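Local structure of acetylornithine aminotransferase (2EH6) at residues N116-H128 / L168-Q182. The protein catalyses the pyridoxal-phosphate-dependent transfer of an amino group from N(2)-acetyl-L-ornithine to 2-oxoglutarate, a step of arginine biosynthesis. Sequence-based numbering, arbitrary orientation.
Sequences NKWKFISFENSFH and LLDEETAGIIIEVIQ. With PLP (pyridoxal-5'-phosphate), chain C.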
loop_
_atom_site.group_PDB
_atom_site.type_symbol
_atom_site.label_atom_id
_atom_site.label_comp_id
_atom_site.label_asym_id
_atom_site.label_seq_id
_atom_site.Cartn_x
_atom_site.Cartn_y
_atom_site.Cartn_z
ATOM N N ASN A 116 27.667 5.058 10.389
ATOM C CA ASN A 116 26.552 5.325 11.290
ATOM C C ASN A 116 25.726 6.547 10.900
ATOM O O ASN A 116 25.708 7.555 11.610
ATOM C CB ASN A 116 27.072 5.487 12.725
ATOM C CG ASN A 116 25.960 5.753 13.724
ATOM O OD1 ASN A 116 24.994 4.993 13.819
ATOM N ND2 ASN A 116 26.094 6.838 14.481
ATOM N N LYS A 117 25.045 6.453 9.764
ATOM C CA LYS A 117 24.197 7.539 9.292
ATOM C C LYS A 117 22.772 7.007 9.273
ATOM O O LYS A 117 22.468 6.068 8.544
ATOM C CB LYS A 117 24.606 7.968 7.884
ATOM C CG LYS A 117 26.022 8.493 7.781
ATOM C CD LYS A 117 26.304 8.982 6.376
ATOM C CE LYS A 117 27.648 9.669 6.289
ATOM N NZ LYS A 117 27.814 10.348 4.979
ATOM N N TRP A 118 21.901 7.598 10.080
ATOM C CA TRP A 118 20.526 7.133 10.139
ATOM C C TRP A 118 19.492 8.250 10.217
ATOM O O TRP A 118 18.291 7.981 10.254
ATOM C CB TRP A 118 20.339 6.181 11.328
ATOM C CG TRP A 118 20.794 6.825 12.606
ATOM C CD1 TRP A 118 22.076 6.904 13.071
ATOM C CD2 TRP A 118 19.988 7.569 13.529
ATOM N NE1 TRP A 118 22.120 7.654 14.222
ATOM C CE2 TRP A 118 20.852 8.075 14.526
ATOM C CE3 TRP A 118 18.620 7.860 13.607
ATOM C CZ2 TRP A 118 20.390 8.857 15.591
ATOM C CZ3 TRP A 118 18.162 8.638 14.668
ATOM C CH2 TRP A 118 19.047 9.127 15.644
ATOM N N LYS A 119 19.958 9.496 10.236
ATOM C CA LYS A 119 19.057 10.639 10.311
ATOM C C LYS A 119 18.668 11.142 8.926
ATOM O O LYS A 119 19.356 10.896 7.939
ATOM C CB LYS A 119 19.705 11.789 11.087
ATOM C CG LYS A 119 20.099 11.451 12.514
ATOM C CD LYS A 119 20.660 12.681 13.223
ATOM C CE LYS A 119 21.117 12.341 14.633
ATOM N NZ LYS A 119 21.637 13.545 15.335
ATOM N N PHE A 120 17.558 11.860 8.869
ATOM C CA PHE A 120 17.081 12.406 7.611
ATOM C C PHE A 120 16.628 13.829 7.815
ATOM O O PHE A 120 16.103 14.187 8.871
ATOM C CB PHE A 120 15.901 11.586 7.079
ATOM C CG PHE A 120 16.265 10.202 6.659
ATOM C CD1 PHE A 120 16.758 9.954 5.384
ATOM C CD2 PHE A 120 16.134 9.142 7.545
ATOM C CE1 PHE A 120 17.115 8.664 4.997
ATOM C CE2 PHE A 120 16.489 7.855 7.171
ATOM C CZ PHE A 120 16.980 7.614 5.894
ATOM N N ILE A 121 16.852 14.640 6.795
ATOM C CA ILE A 121 16.426 16.022 6.811
ATOM C C ILE A 121 15.359 16.130 5.733
ATOM O O ILE A 121 15.616 15.809 4.576
ATOM C CB ILE A 121 17.574 16.984 6.447
ATOM C CG1 ILE A 121 18.655 16.945 7.534
ATOM C CG2 ILE A 121 17.025 18.403 6.265
ATOM C CD1 ILE A 121 19.864 17.818 7.230
ATOM N N SER A 122 14.159 16.542 6.115
ATOM C CA SER A 122 13.092 16.726 5.142
ATOM C C SER A 122 12.700 18.192 5.271
ATOM O O SER A 122 13.382 18.950 5.959
ATOM C CB SER A 122 11.903 15.798 5.427
ATOM O OG SER A 122 11.348 16.036 6.703
ATOM N N PHE A 123 11.609 18.598 4.635
ATOM C CA PHE A 123 11.223 20.000 4.684
ATOM C C PHE A 123 9.838 20.317 5.223
ATOM O O PHE A 123 8.930 19.483 5.190
ATOM C CB PHE A 123 11.377 20.598 3.287
ATOM C CG PHE A 123 12.796 20.640 2.809
ATOM C CD1 PHE A 123 13.619 21.717 3.126
ATOM C CD2 PHE A 123 13.326 19.587 2.076
ATOM C CE1 PHE A 123 14.952 21.745 2.719
ATOM C CE2 PHE A 123 14.658 19.605 1.666
ATOM C CZ PHE A 123 15.471 20.688 1.989
ATOM N N GLU A 124 9.698 21.537 5.732
ATOM C CA GLU A 124 8.430 22.015 6.255
ATOM C C GLU A 124 7.448 22.075 5.090
ATOM O O GLU A 124 7.842 22.371 3.961
ATOM C CB GLU A 124 8.605 23.409 6.867
ATOM C CG GLU A 124 9.118 23.395 8.303
ATOM C CD GLU A 124 9.422 24.783 8.840
ATOM O OE1 GLU A 124 8.742 25.748 8.429
ATOM O OE2 GLU A 124 10.334 24.906 9.683
ATOM N N ASN A 125 6.179 21.791 5.372
ATOM C CA ASN A 125 5.122 21.805 4.364
ATOM C C ASN A 125 5.199 20.636 3.403
ATOM O O ASN A 125 4.482 20.607 2.406
ATOM C CB ASN A 125 5.154 23.094 3.550
ATOM C CG ASN A 125 5.017 24.318 4.406
ATOM O OD1 ASN A 125 4.072 24.440 5.180
ATOM N ND2 ASN A 125 5.961 25.241 4.271
ATOM N N SER A 126 6.072 19.680 3.694
ATOM C CA SER A 126 6.213 18.517 2.835
ATOM C C SER A 126 5.166 17.477 3.203
ATOM O O SER A 126 4.588 17.515 4.293
ATOM C CB SER A 126 7.602 17.904 2.989
ATOM O OG SER A 126 7.744 17.294 4.262
ATOM N N PHE A 127 4.915 16.558 2.279
ATOM C CA PHE A 127 3.960 15.485 2.518
ATOM C C PHE A 127 4.503 14.249 1.842
ATOM O O PHE A 127 4.607 14.213 0.622
ATOM C CB PHE A 127 2.585 15.798 1.931
ATOM C CG PHE A 127 1.561 14.760 2.267
ATOM C CD1 PHE A 127 0.941 14.761 3.512
ATOM C CD2 PHE A 127 1.296 13.718 1.383
ATOM C CE1 PHE A 127 0.076 13.733 3.880
ATOM C CE2 PHE A 127 0.434 12.685 1.738
ATOM C CZ PHE A 127 -0.176 12.690 2.989
ATOM N N HIS A 128 4.838 13.232 2.631
ATOM C CA HIS A 128 5.405 12.009 2.075
ATOM C C HIS A 128 4.599 10.747 2.360
ATOM O O HIS A 128 4.925 9.676 1.859
ATOM C CB HIS A 128 6.842 11.839 2.588
ATOM C CG HIS A 128 7.745 12.979 2.228
ATOM N ND1 HIS A 128 8.049 13.302 0.922
ATOM C CD2 HIS A 128 8.384 13.891 2.999
ATOM C CE1 HIS A 128 8.834 14.367 0.906
ATOM N NE2 HIS A 128 9.052 14.742 2.154
ATOM N N LEU A 168 21.071 21.624 10.301
ATOM C CA LEU A 168 20.560 20.313 10.690
ATOM C C LEU A 168 21.412 19.153 10.193
ATOM O O LEU A 168 21.235 18.017 10.635
ATOM C CB LEU A 168 19.124 20.138 10.174
ATOM C CG LEU A 168 18.063 21.139 10.648
ATOM C CD1 LEU A 168 16.784 20.944 9.850
ATOM C CD2 LEU A 168 17.799 20.953 12.133
ATOM N N LEU A 169 22.336 19.428 9.281
ATOM C CA LEU A 169 23.169 18.366 8.736
ATOM C C LEU A 169 24.428 18.078 9.552
ATOM O O LEU A 169 25.206 18.982 9.856
ATOM C CB LEU A 169 23.545 18.696 7.288
ATOM C CG LEU A 169 24.054 17.545 6.410
ATOM C CD1 LEU A 169 23.948 17.944 4.950
ATOM C CD2 LEU A 169 25.493 17.191 6.769
ATOM N N ASP A 170 24.610 16.812 9.914
ATOM C CA ASP A 170 25.779 16.377 10.667
ATOM C C ASP A 170 26.297 15.098 10.025
ATOM O O ASP A 170 25.797 14.691 8.976
ATOM C CB ASP A 170 25.439 16.140 12.143
ATOM C CG ASP A 170 24.289 15.175 12.338
ATOM O OD1 ASP A 170 24.365 14.037 11.836
ATOM O OD2 ASP A 170 23.306 15.558 13.007
ATOM N N GLU A 171 27.290 14.466 10.643
ATOM C CA GLU A 171 27.887 13.253 10.080
ATOM C C GLU A 171 27.005 11.997 10.249
ATOM O O GLU A 171 27.298 10.923 9.744
ATOM C CB GLU A 171 29.272 13.040 10.707
ATOM C CG GLU A 171 29.226 12.906 12.231
ATOM C CD GLU A 171 28.957 14.259 12.845
ATOM O OE1 GLU A 171 29.600 15.224 12.448
ATOM O OE2 GLU A 171 28.118 14.335 13.739
ATOM N N GLU A 172 25.903 12.147 11.012
ATOM C CA GLU A 172 24.995 11.006 11.185
ATOM C C GLU A 172 23.781 11.098 10.246
ATOM O O GLU A 172 22.847 10.309 10.299
ATOM C CB GLU A 172 24.527 10.970 12.643
ATOM C CG GLU A 172 25.629 10.523 13.610
ATOM C CD GLU A 172 25.071 10.447 15.015
ATOM O OE1 GLU A 172 24.169 9.652 15.244
ATOM O OE2 GLU A 172 25.579 11.153 15.885
ATOM N N THR A 173 23.804 12.133 9.383
ATOM C CA THR A 173 22.726 12.299 8.412
ATOM C C THR A 173 22.866 11.317 7.248
ATOM O O THR A 173 23.869 11.284 6.546
ATOM C CB THR A 173 22.773 13.731 7.872
ATOM O OG1 THR A 173 22.654 14.650 8.962
ATOM C CG2 THR A 173 21.612 13.965 6.899
ATOM N N ALA A 174 21.839 10.492 7.050
ATOM C CA ALA A 174 21.856 9.486 5.996
ATOM C C ALA A 174 21.395 10.052 4.665
ATOM O O ALA A 174 21.875 9.644 3.608
ATOM C CB ALA A 174 20.978 8.300 6.391
ATOM N N GLY A 175 20.461 10.993 4.717
ATOM C CA GLY A 175 19.968 11.573 3.486
ATOM C C GLY A 175 19.021 12.737 3.659
ATOM O O GLY A 175 18.574 13.045 4.766
ATOM N N ILE A 176 18.731 13.389 2.540
ATOM C CA ILE A 176 17.819 14.524 2.496
ATOM C C ILE A 176 16.648 14.120 1.595
ATOM O O ILE A 176 16.858 13.609 0.492
ATOM C CB ILE A 176 18.520 15.770 1.914
ATOM C CG1 ILE A 176 19.695 16.164 2.819
ATOM C CG2 ILE A 176 17.531 16.917 1.786
ATOM C CD1 ILE A 176 20.435 17.407 2.375
ATOM N N ILE A 177 15.425 14.340 2.077
ATOM C CA ILE A 177 14.208 13.986 1.344
ATOM C C ILE A 177 13.488 15.256 0.905
ATOM O O ILE A 177 13.216 16.134 1.727
ATOM C CB ILE A 177 13.247 13.174 2.240
ATOM C CG1 ILE A 177 13.975 11.957 2.814
ATOM C CG2 ILE A 177 12.035 12.735 1.436
ATOM C CD1 ILE A 177 13.182 11.214 3.874
ATOM N N ILE A 178 13.140 15.348 -0.373
ATOM C CA ILE A 178 12.484 16.559 -0.846
ATOM C C ILE A 178 11.546 16.356 -2.032
ATOM O O ILE A 178 11.671 15.386 -2.777
ATOM C CB ILE A 178 13.564 17.594 -1.245
ATOM C CG1 ILE A 178 12.930 18.954 -1.543
ATOM C CG2 ILE A 178 14.345 17.078 -2.456
ATOM C CD1 ILE A 178 13.954 20.059 -1.780
ATOM N N GLU A 179 10.600 17.279 -2.191
ATOM C CA GLU A 179 9.683 17.262 -3.328
ATOM C C GLU A 179 10.145 18.443 -4.180
ATOM O O GLU A 179 10.300 19.539 -3.653
ATOM C CB GLU A 179 8.239 17.517 -2.878
ATOM C CG GLU A 179 7.674 16.478 -1.934
ATOM C CD GLU A 179 6.478 16.996 -1.169
ATOM O OE1 GLU A 179 5.371 17.077 -1.753
ATOM O OE2 GLU A 179 6.647 17.337 0.019
ATOM N N VAL A 180 10.377 18.231 -5.475
ATOM C CA VAL A 180 10.810 19.321 -6.352
ATOM C C VAL A 180 9.779 20.444 -6.269
ATOM O O VAL A 180 10.121 21.629 -6.266
ATOM C CB VAL A 180 10.961 18.838 -7.811
ATOM C CG1 VAL A 180 11.225 20.017 -8.727
ATOM C CG2 VAL A 180 12.117 17.851 -7.902
ATOM N N ILE A 181 8.512 20.050 -6.210
ATOM C CA ILE A 181 7.393 20.975 -6.055
ATOM C C ILE A 181 6.504 20.311 -4.999
ATOM O O ILE A 181 6.063 19.177 -5.184
ATOM C CB ILE A 181 6.572 21.145 -7.362
ATOM C CG1 ILE A 181 7.436 21.774 -8.459
ATOM C CG2 ILE A 181 5.359 22.035 -7.096
ATOM C CD1 ILE A 181 6.732 21.911 -9.799
ATOM N N GLN A 182 6.261 20.996 -3.888
ATOM C CA GLN A 182 5.421 20.432 -2.833
ATOM C C GLN A 182 3.952 20.633 -3.196
ATOM O O GLN A 182 3.420 21.732 -3.064
ATOM C CB GLN A 182 5.711 21.110 -1.493
ATOM C CG GLN A 182 7.168 21.080 -1.057
ATOM C CD GLN A 182 7.364 21.730 0.301
ATOM O OE1 GLN A 182 6.914 22.850 0.528
ATOM N NE2 GLN A 182 8.035 21.027 1.211
HETATM N N1 PLP C . 4.299 11.767 -1.191
HETATM C C2 PLP C . 3.861 12.744 -2.007
HETATM C C2A PLP C . 4.815 13.797 -2.508
HETATM C C3 PLP C . 2.508 12.790 -2.402
HETATM O O3 PLP C . 2.060 13.780 -3.232
HETATM C C4 PLP C . 1.613 11.779 -1.917
HETATM C C4A PLP C . 0.194 11.820 -2.343
HETATM C C5 PLP C . 2.134 10.749 -1.035
HETATM C C6 PLP C . 3.496 10.792 -0.703
HETATM C C5A PLP C . 1.236 9.654 -0.481
HETATM O O4P PLP C . 0.944 8.714 -1.516
HETATM P P PLP C . -0.025 7.553 -0.926
HETATM O O1P PLP C . -0.309 6.598 -2.022
HETATM O O2P PLP C . 0.658 6.771 0.285
HETATM O O3P PLP C . -1.397 8.221 -0.414
HETATM O O HOH W 1 26.420 12.564 6.686
HETATM O O HOH W 2 10.605 16.847 2.217
HETATM O O HOH W 3 7.354 25.192 1.800
HETATM O O HOH W 4 3.811 18.815 -0.025
#
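Ile177 lays its CG2 methyl over one face of the His128 imidazole, a CH-pi contact 3.8 Å from the ring centroid; a water in plane at the ring edge joins His128 NE2 to Phe123 N and Ile177 O, and Asp212 of the cofactor pocket holds ND1. Ala174 CB lies over a face of the Phe120 ring; the Phe123 ring turns an edge to Ile177 O, with Ile178 CD1 meeting its CE2 obliquely at 3.5 Å. In one of the two conformers of Trp118, Lys119 CG lies over the indole centre. Phe120 and Phe123 sit on strand 119-123, beside its parallel neighbour 173-178, and His128 in the loop after it. This mainly parallel sheet of the fold-type I PLP domain illustrates how strands deliver pocket residues at their C-terminal ends. Ile121 N bonds to Gly175 O and Ile177 N to Ile121 O, but between Lys119 and Phe120 a beta bulge shifts the register by one: Ala174 N donates to Lys119 O, Gly175 N only weakly.

At the cofactor end, Glu179 OE2 accepts Phe127 N at 3.0 Å from above the carboxylate plane, and OE1 lies 3.4 Å from PLP C2A. An alanine at Glu179 would probably leave Phe127 N without this acceptor and the cofactor methyl without its neighbour. Gln182 NE2 donates to Glu124 O from above the carbonyl plane, Asn188 ND2 holding OE1.

At the far end, Glu172 O takes both Trp118 N and Lys119 N. Its extended side chain runs alongside that Trp118 conformer, OE1 offering its anti lone pair to NE1 at 3.0 Å, bent to 137° at the hydrogen.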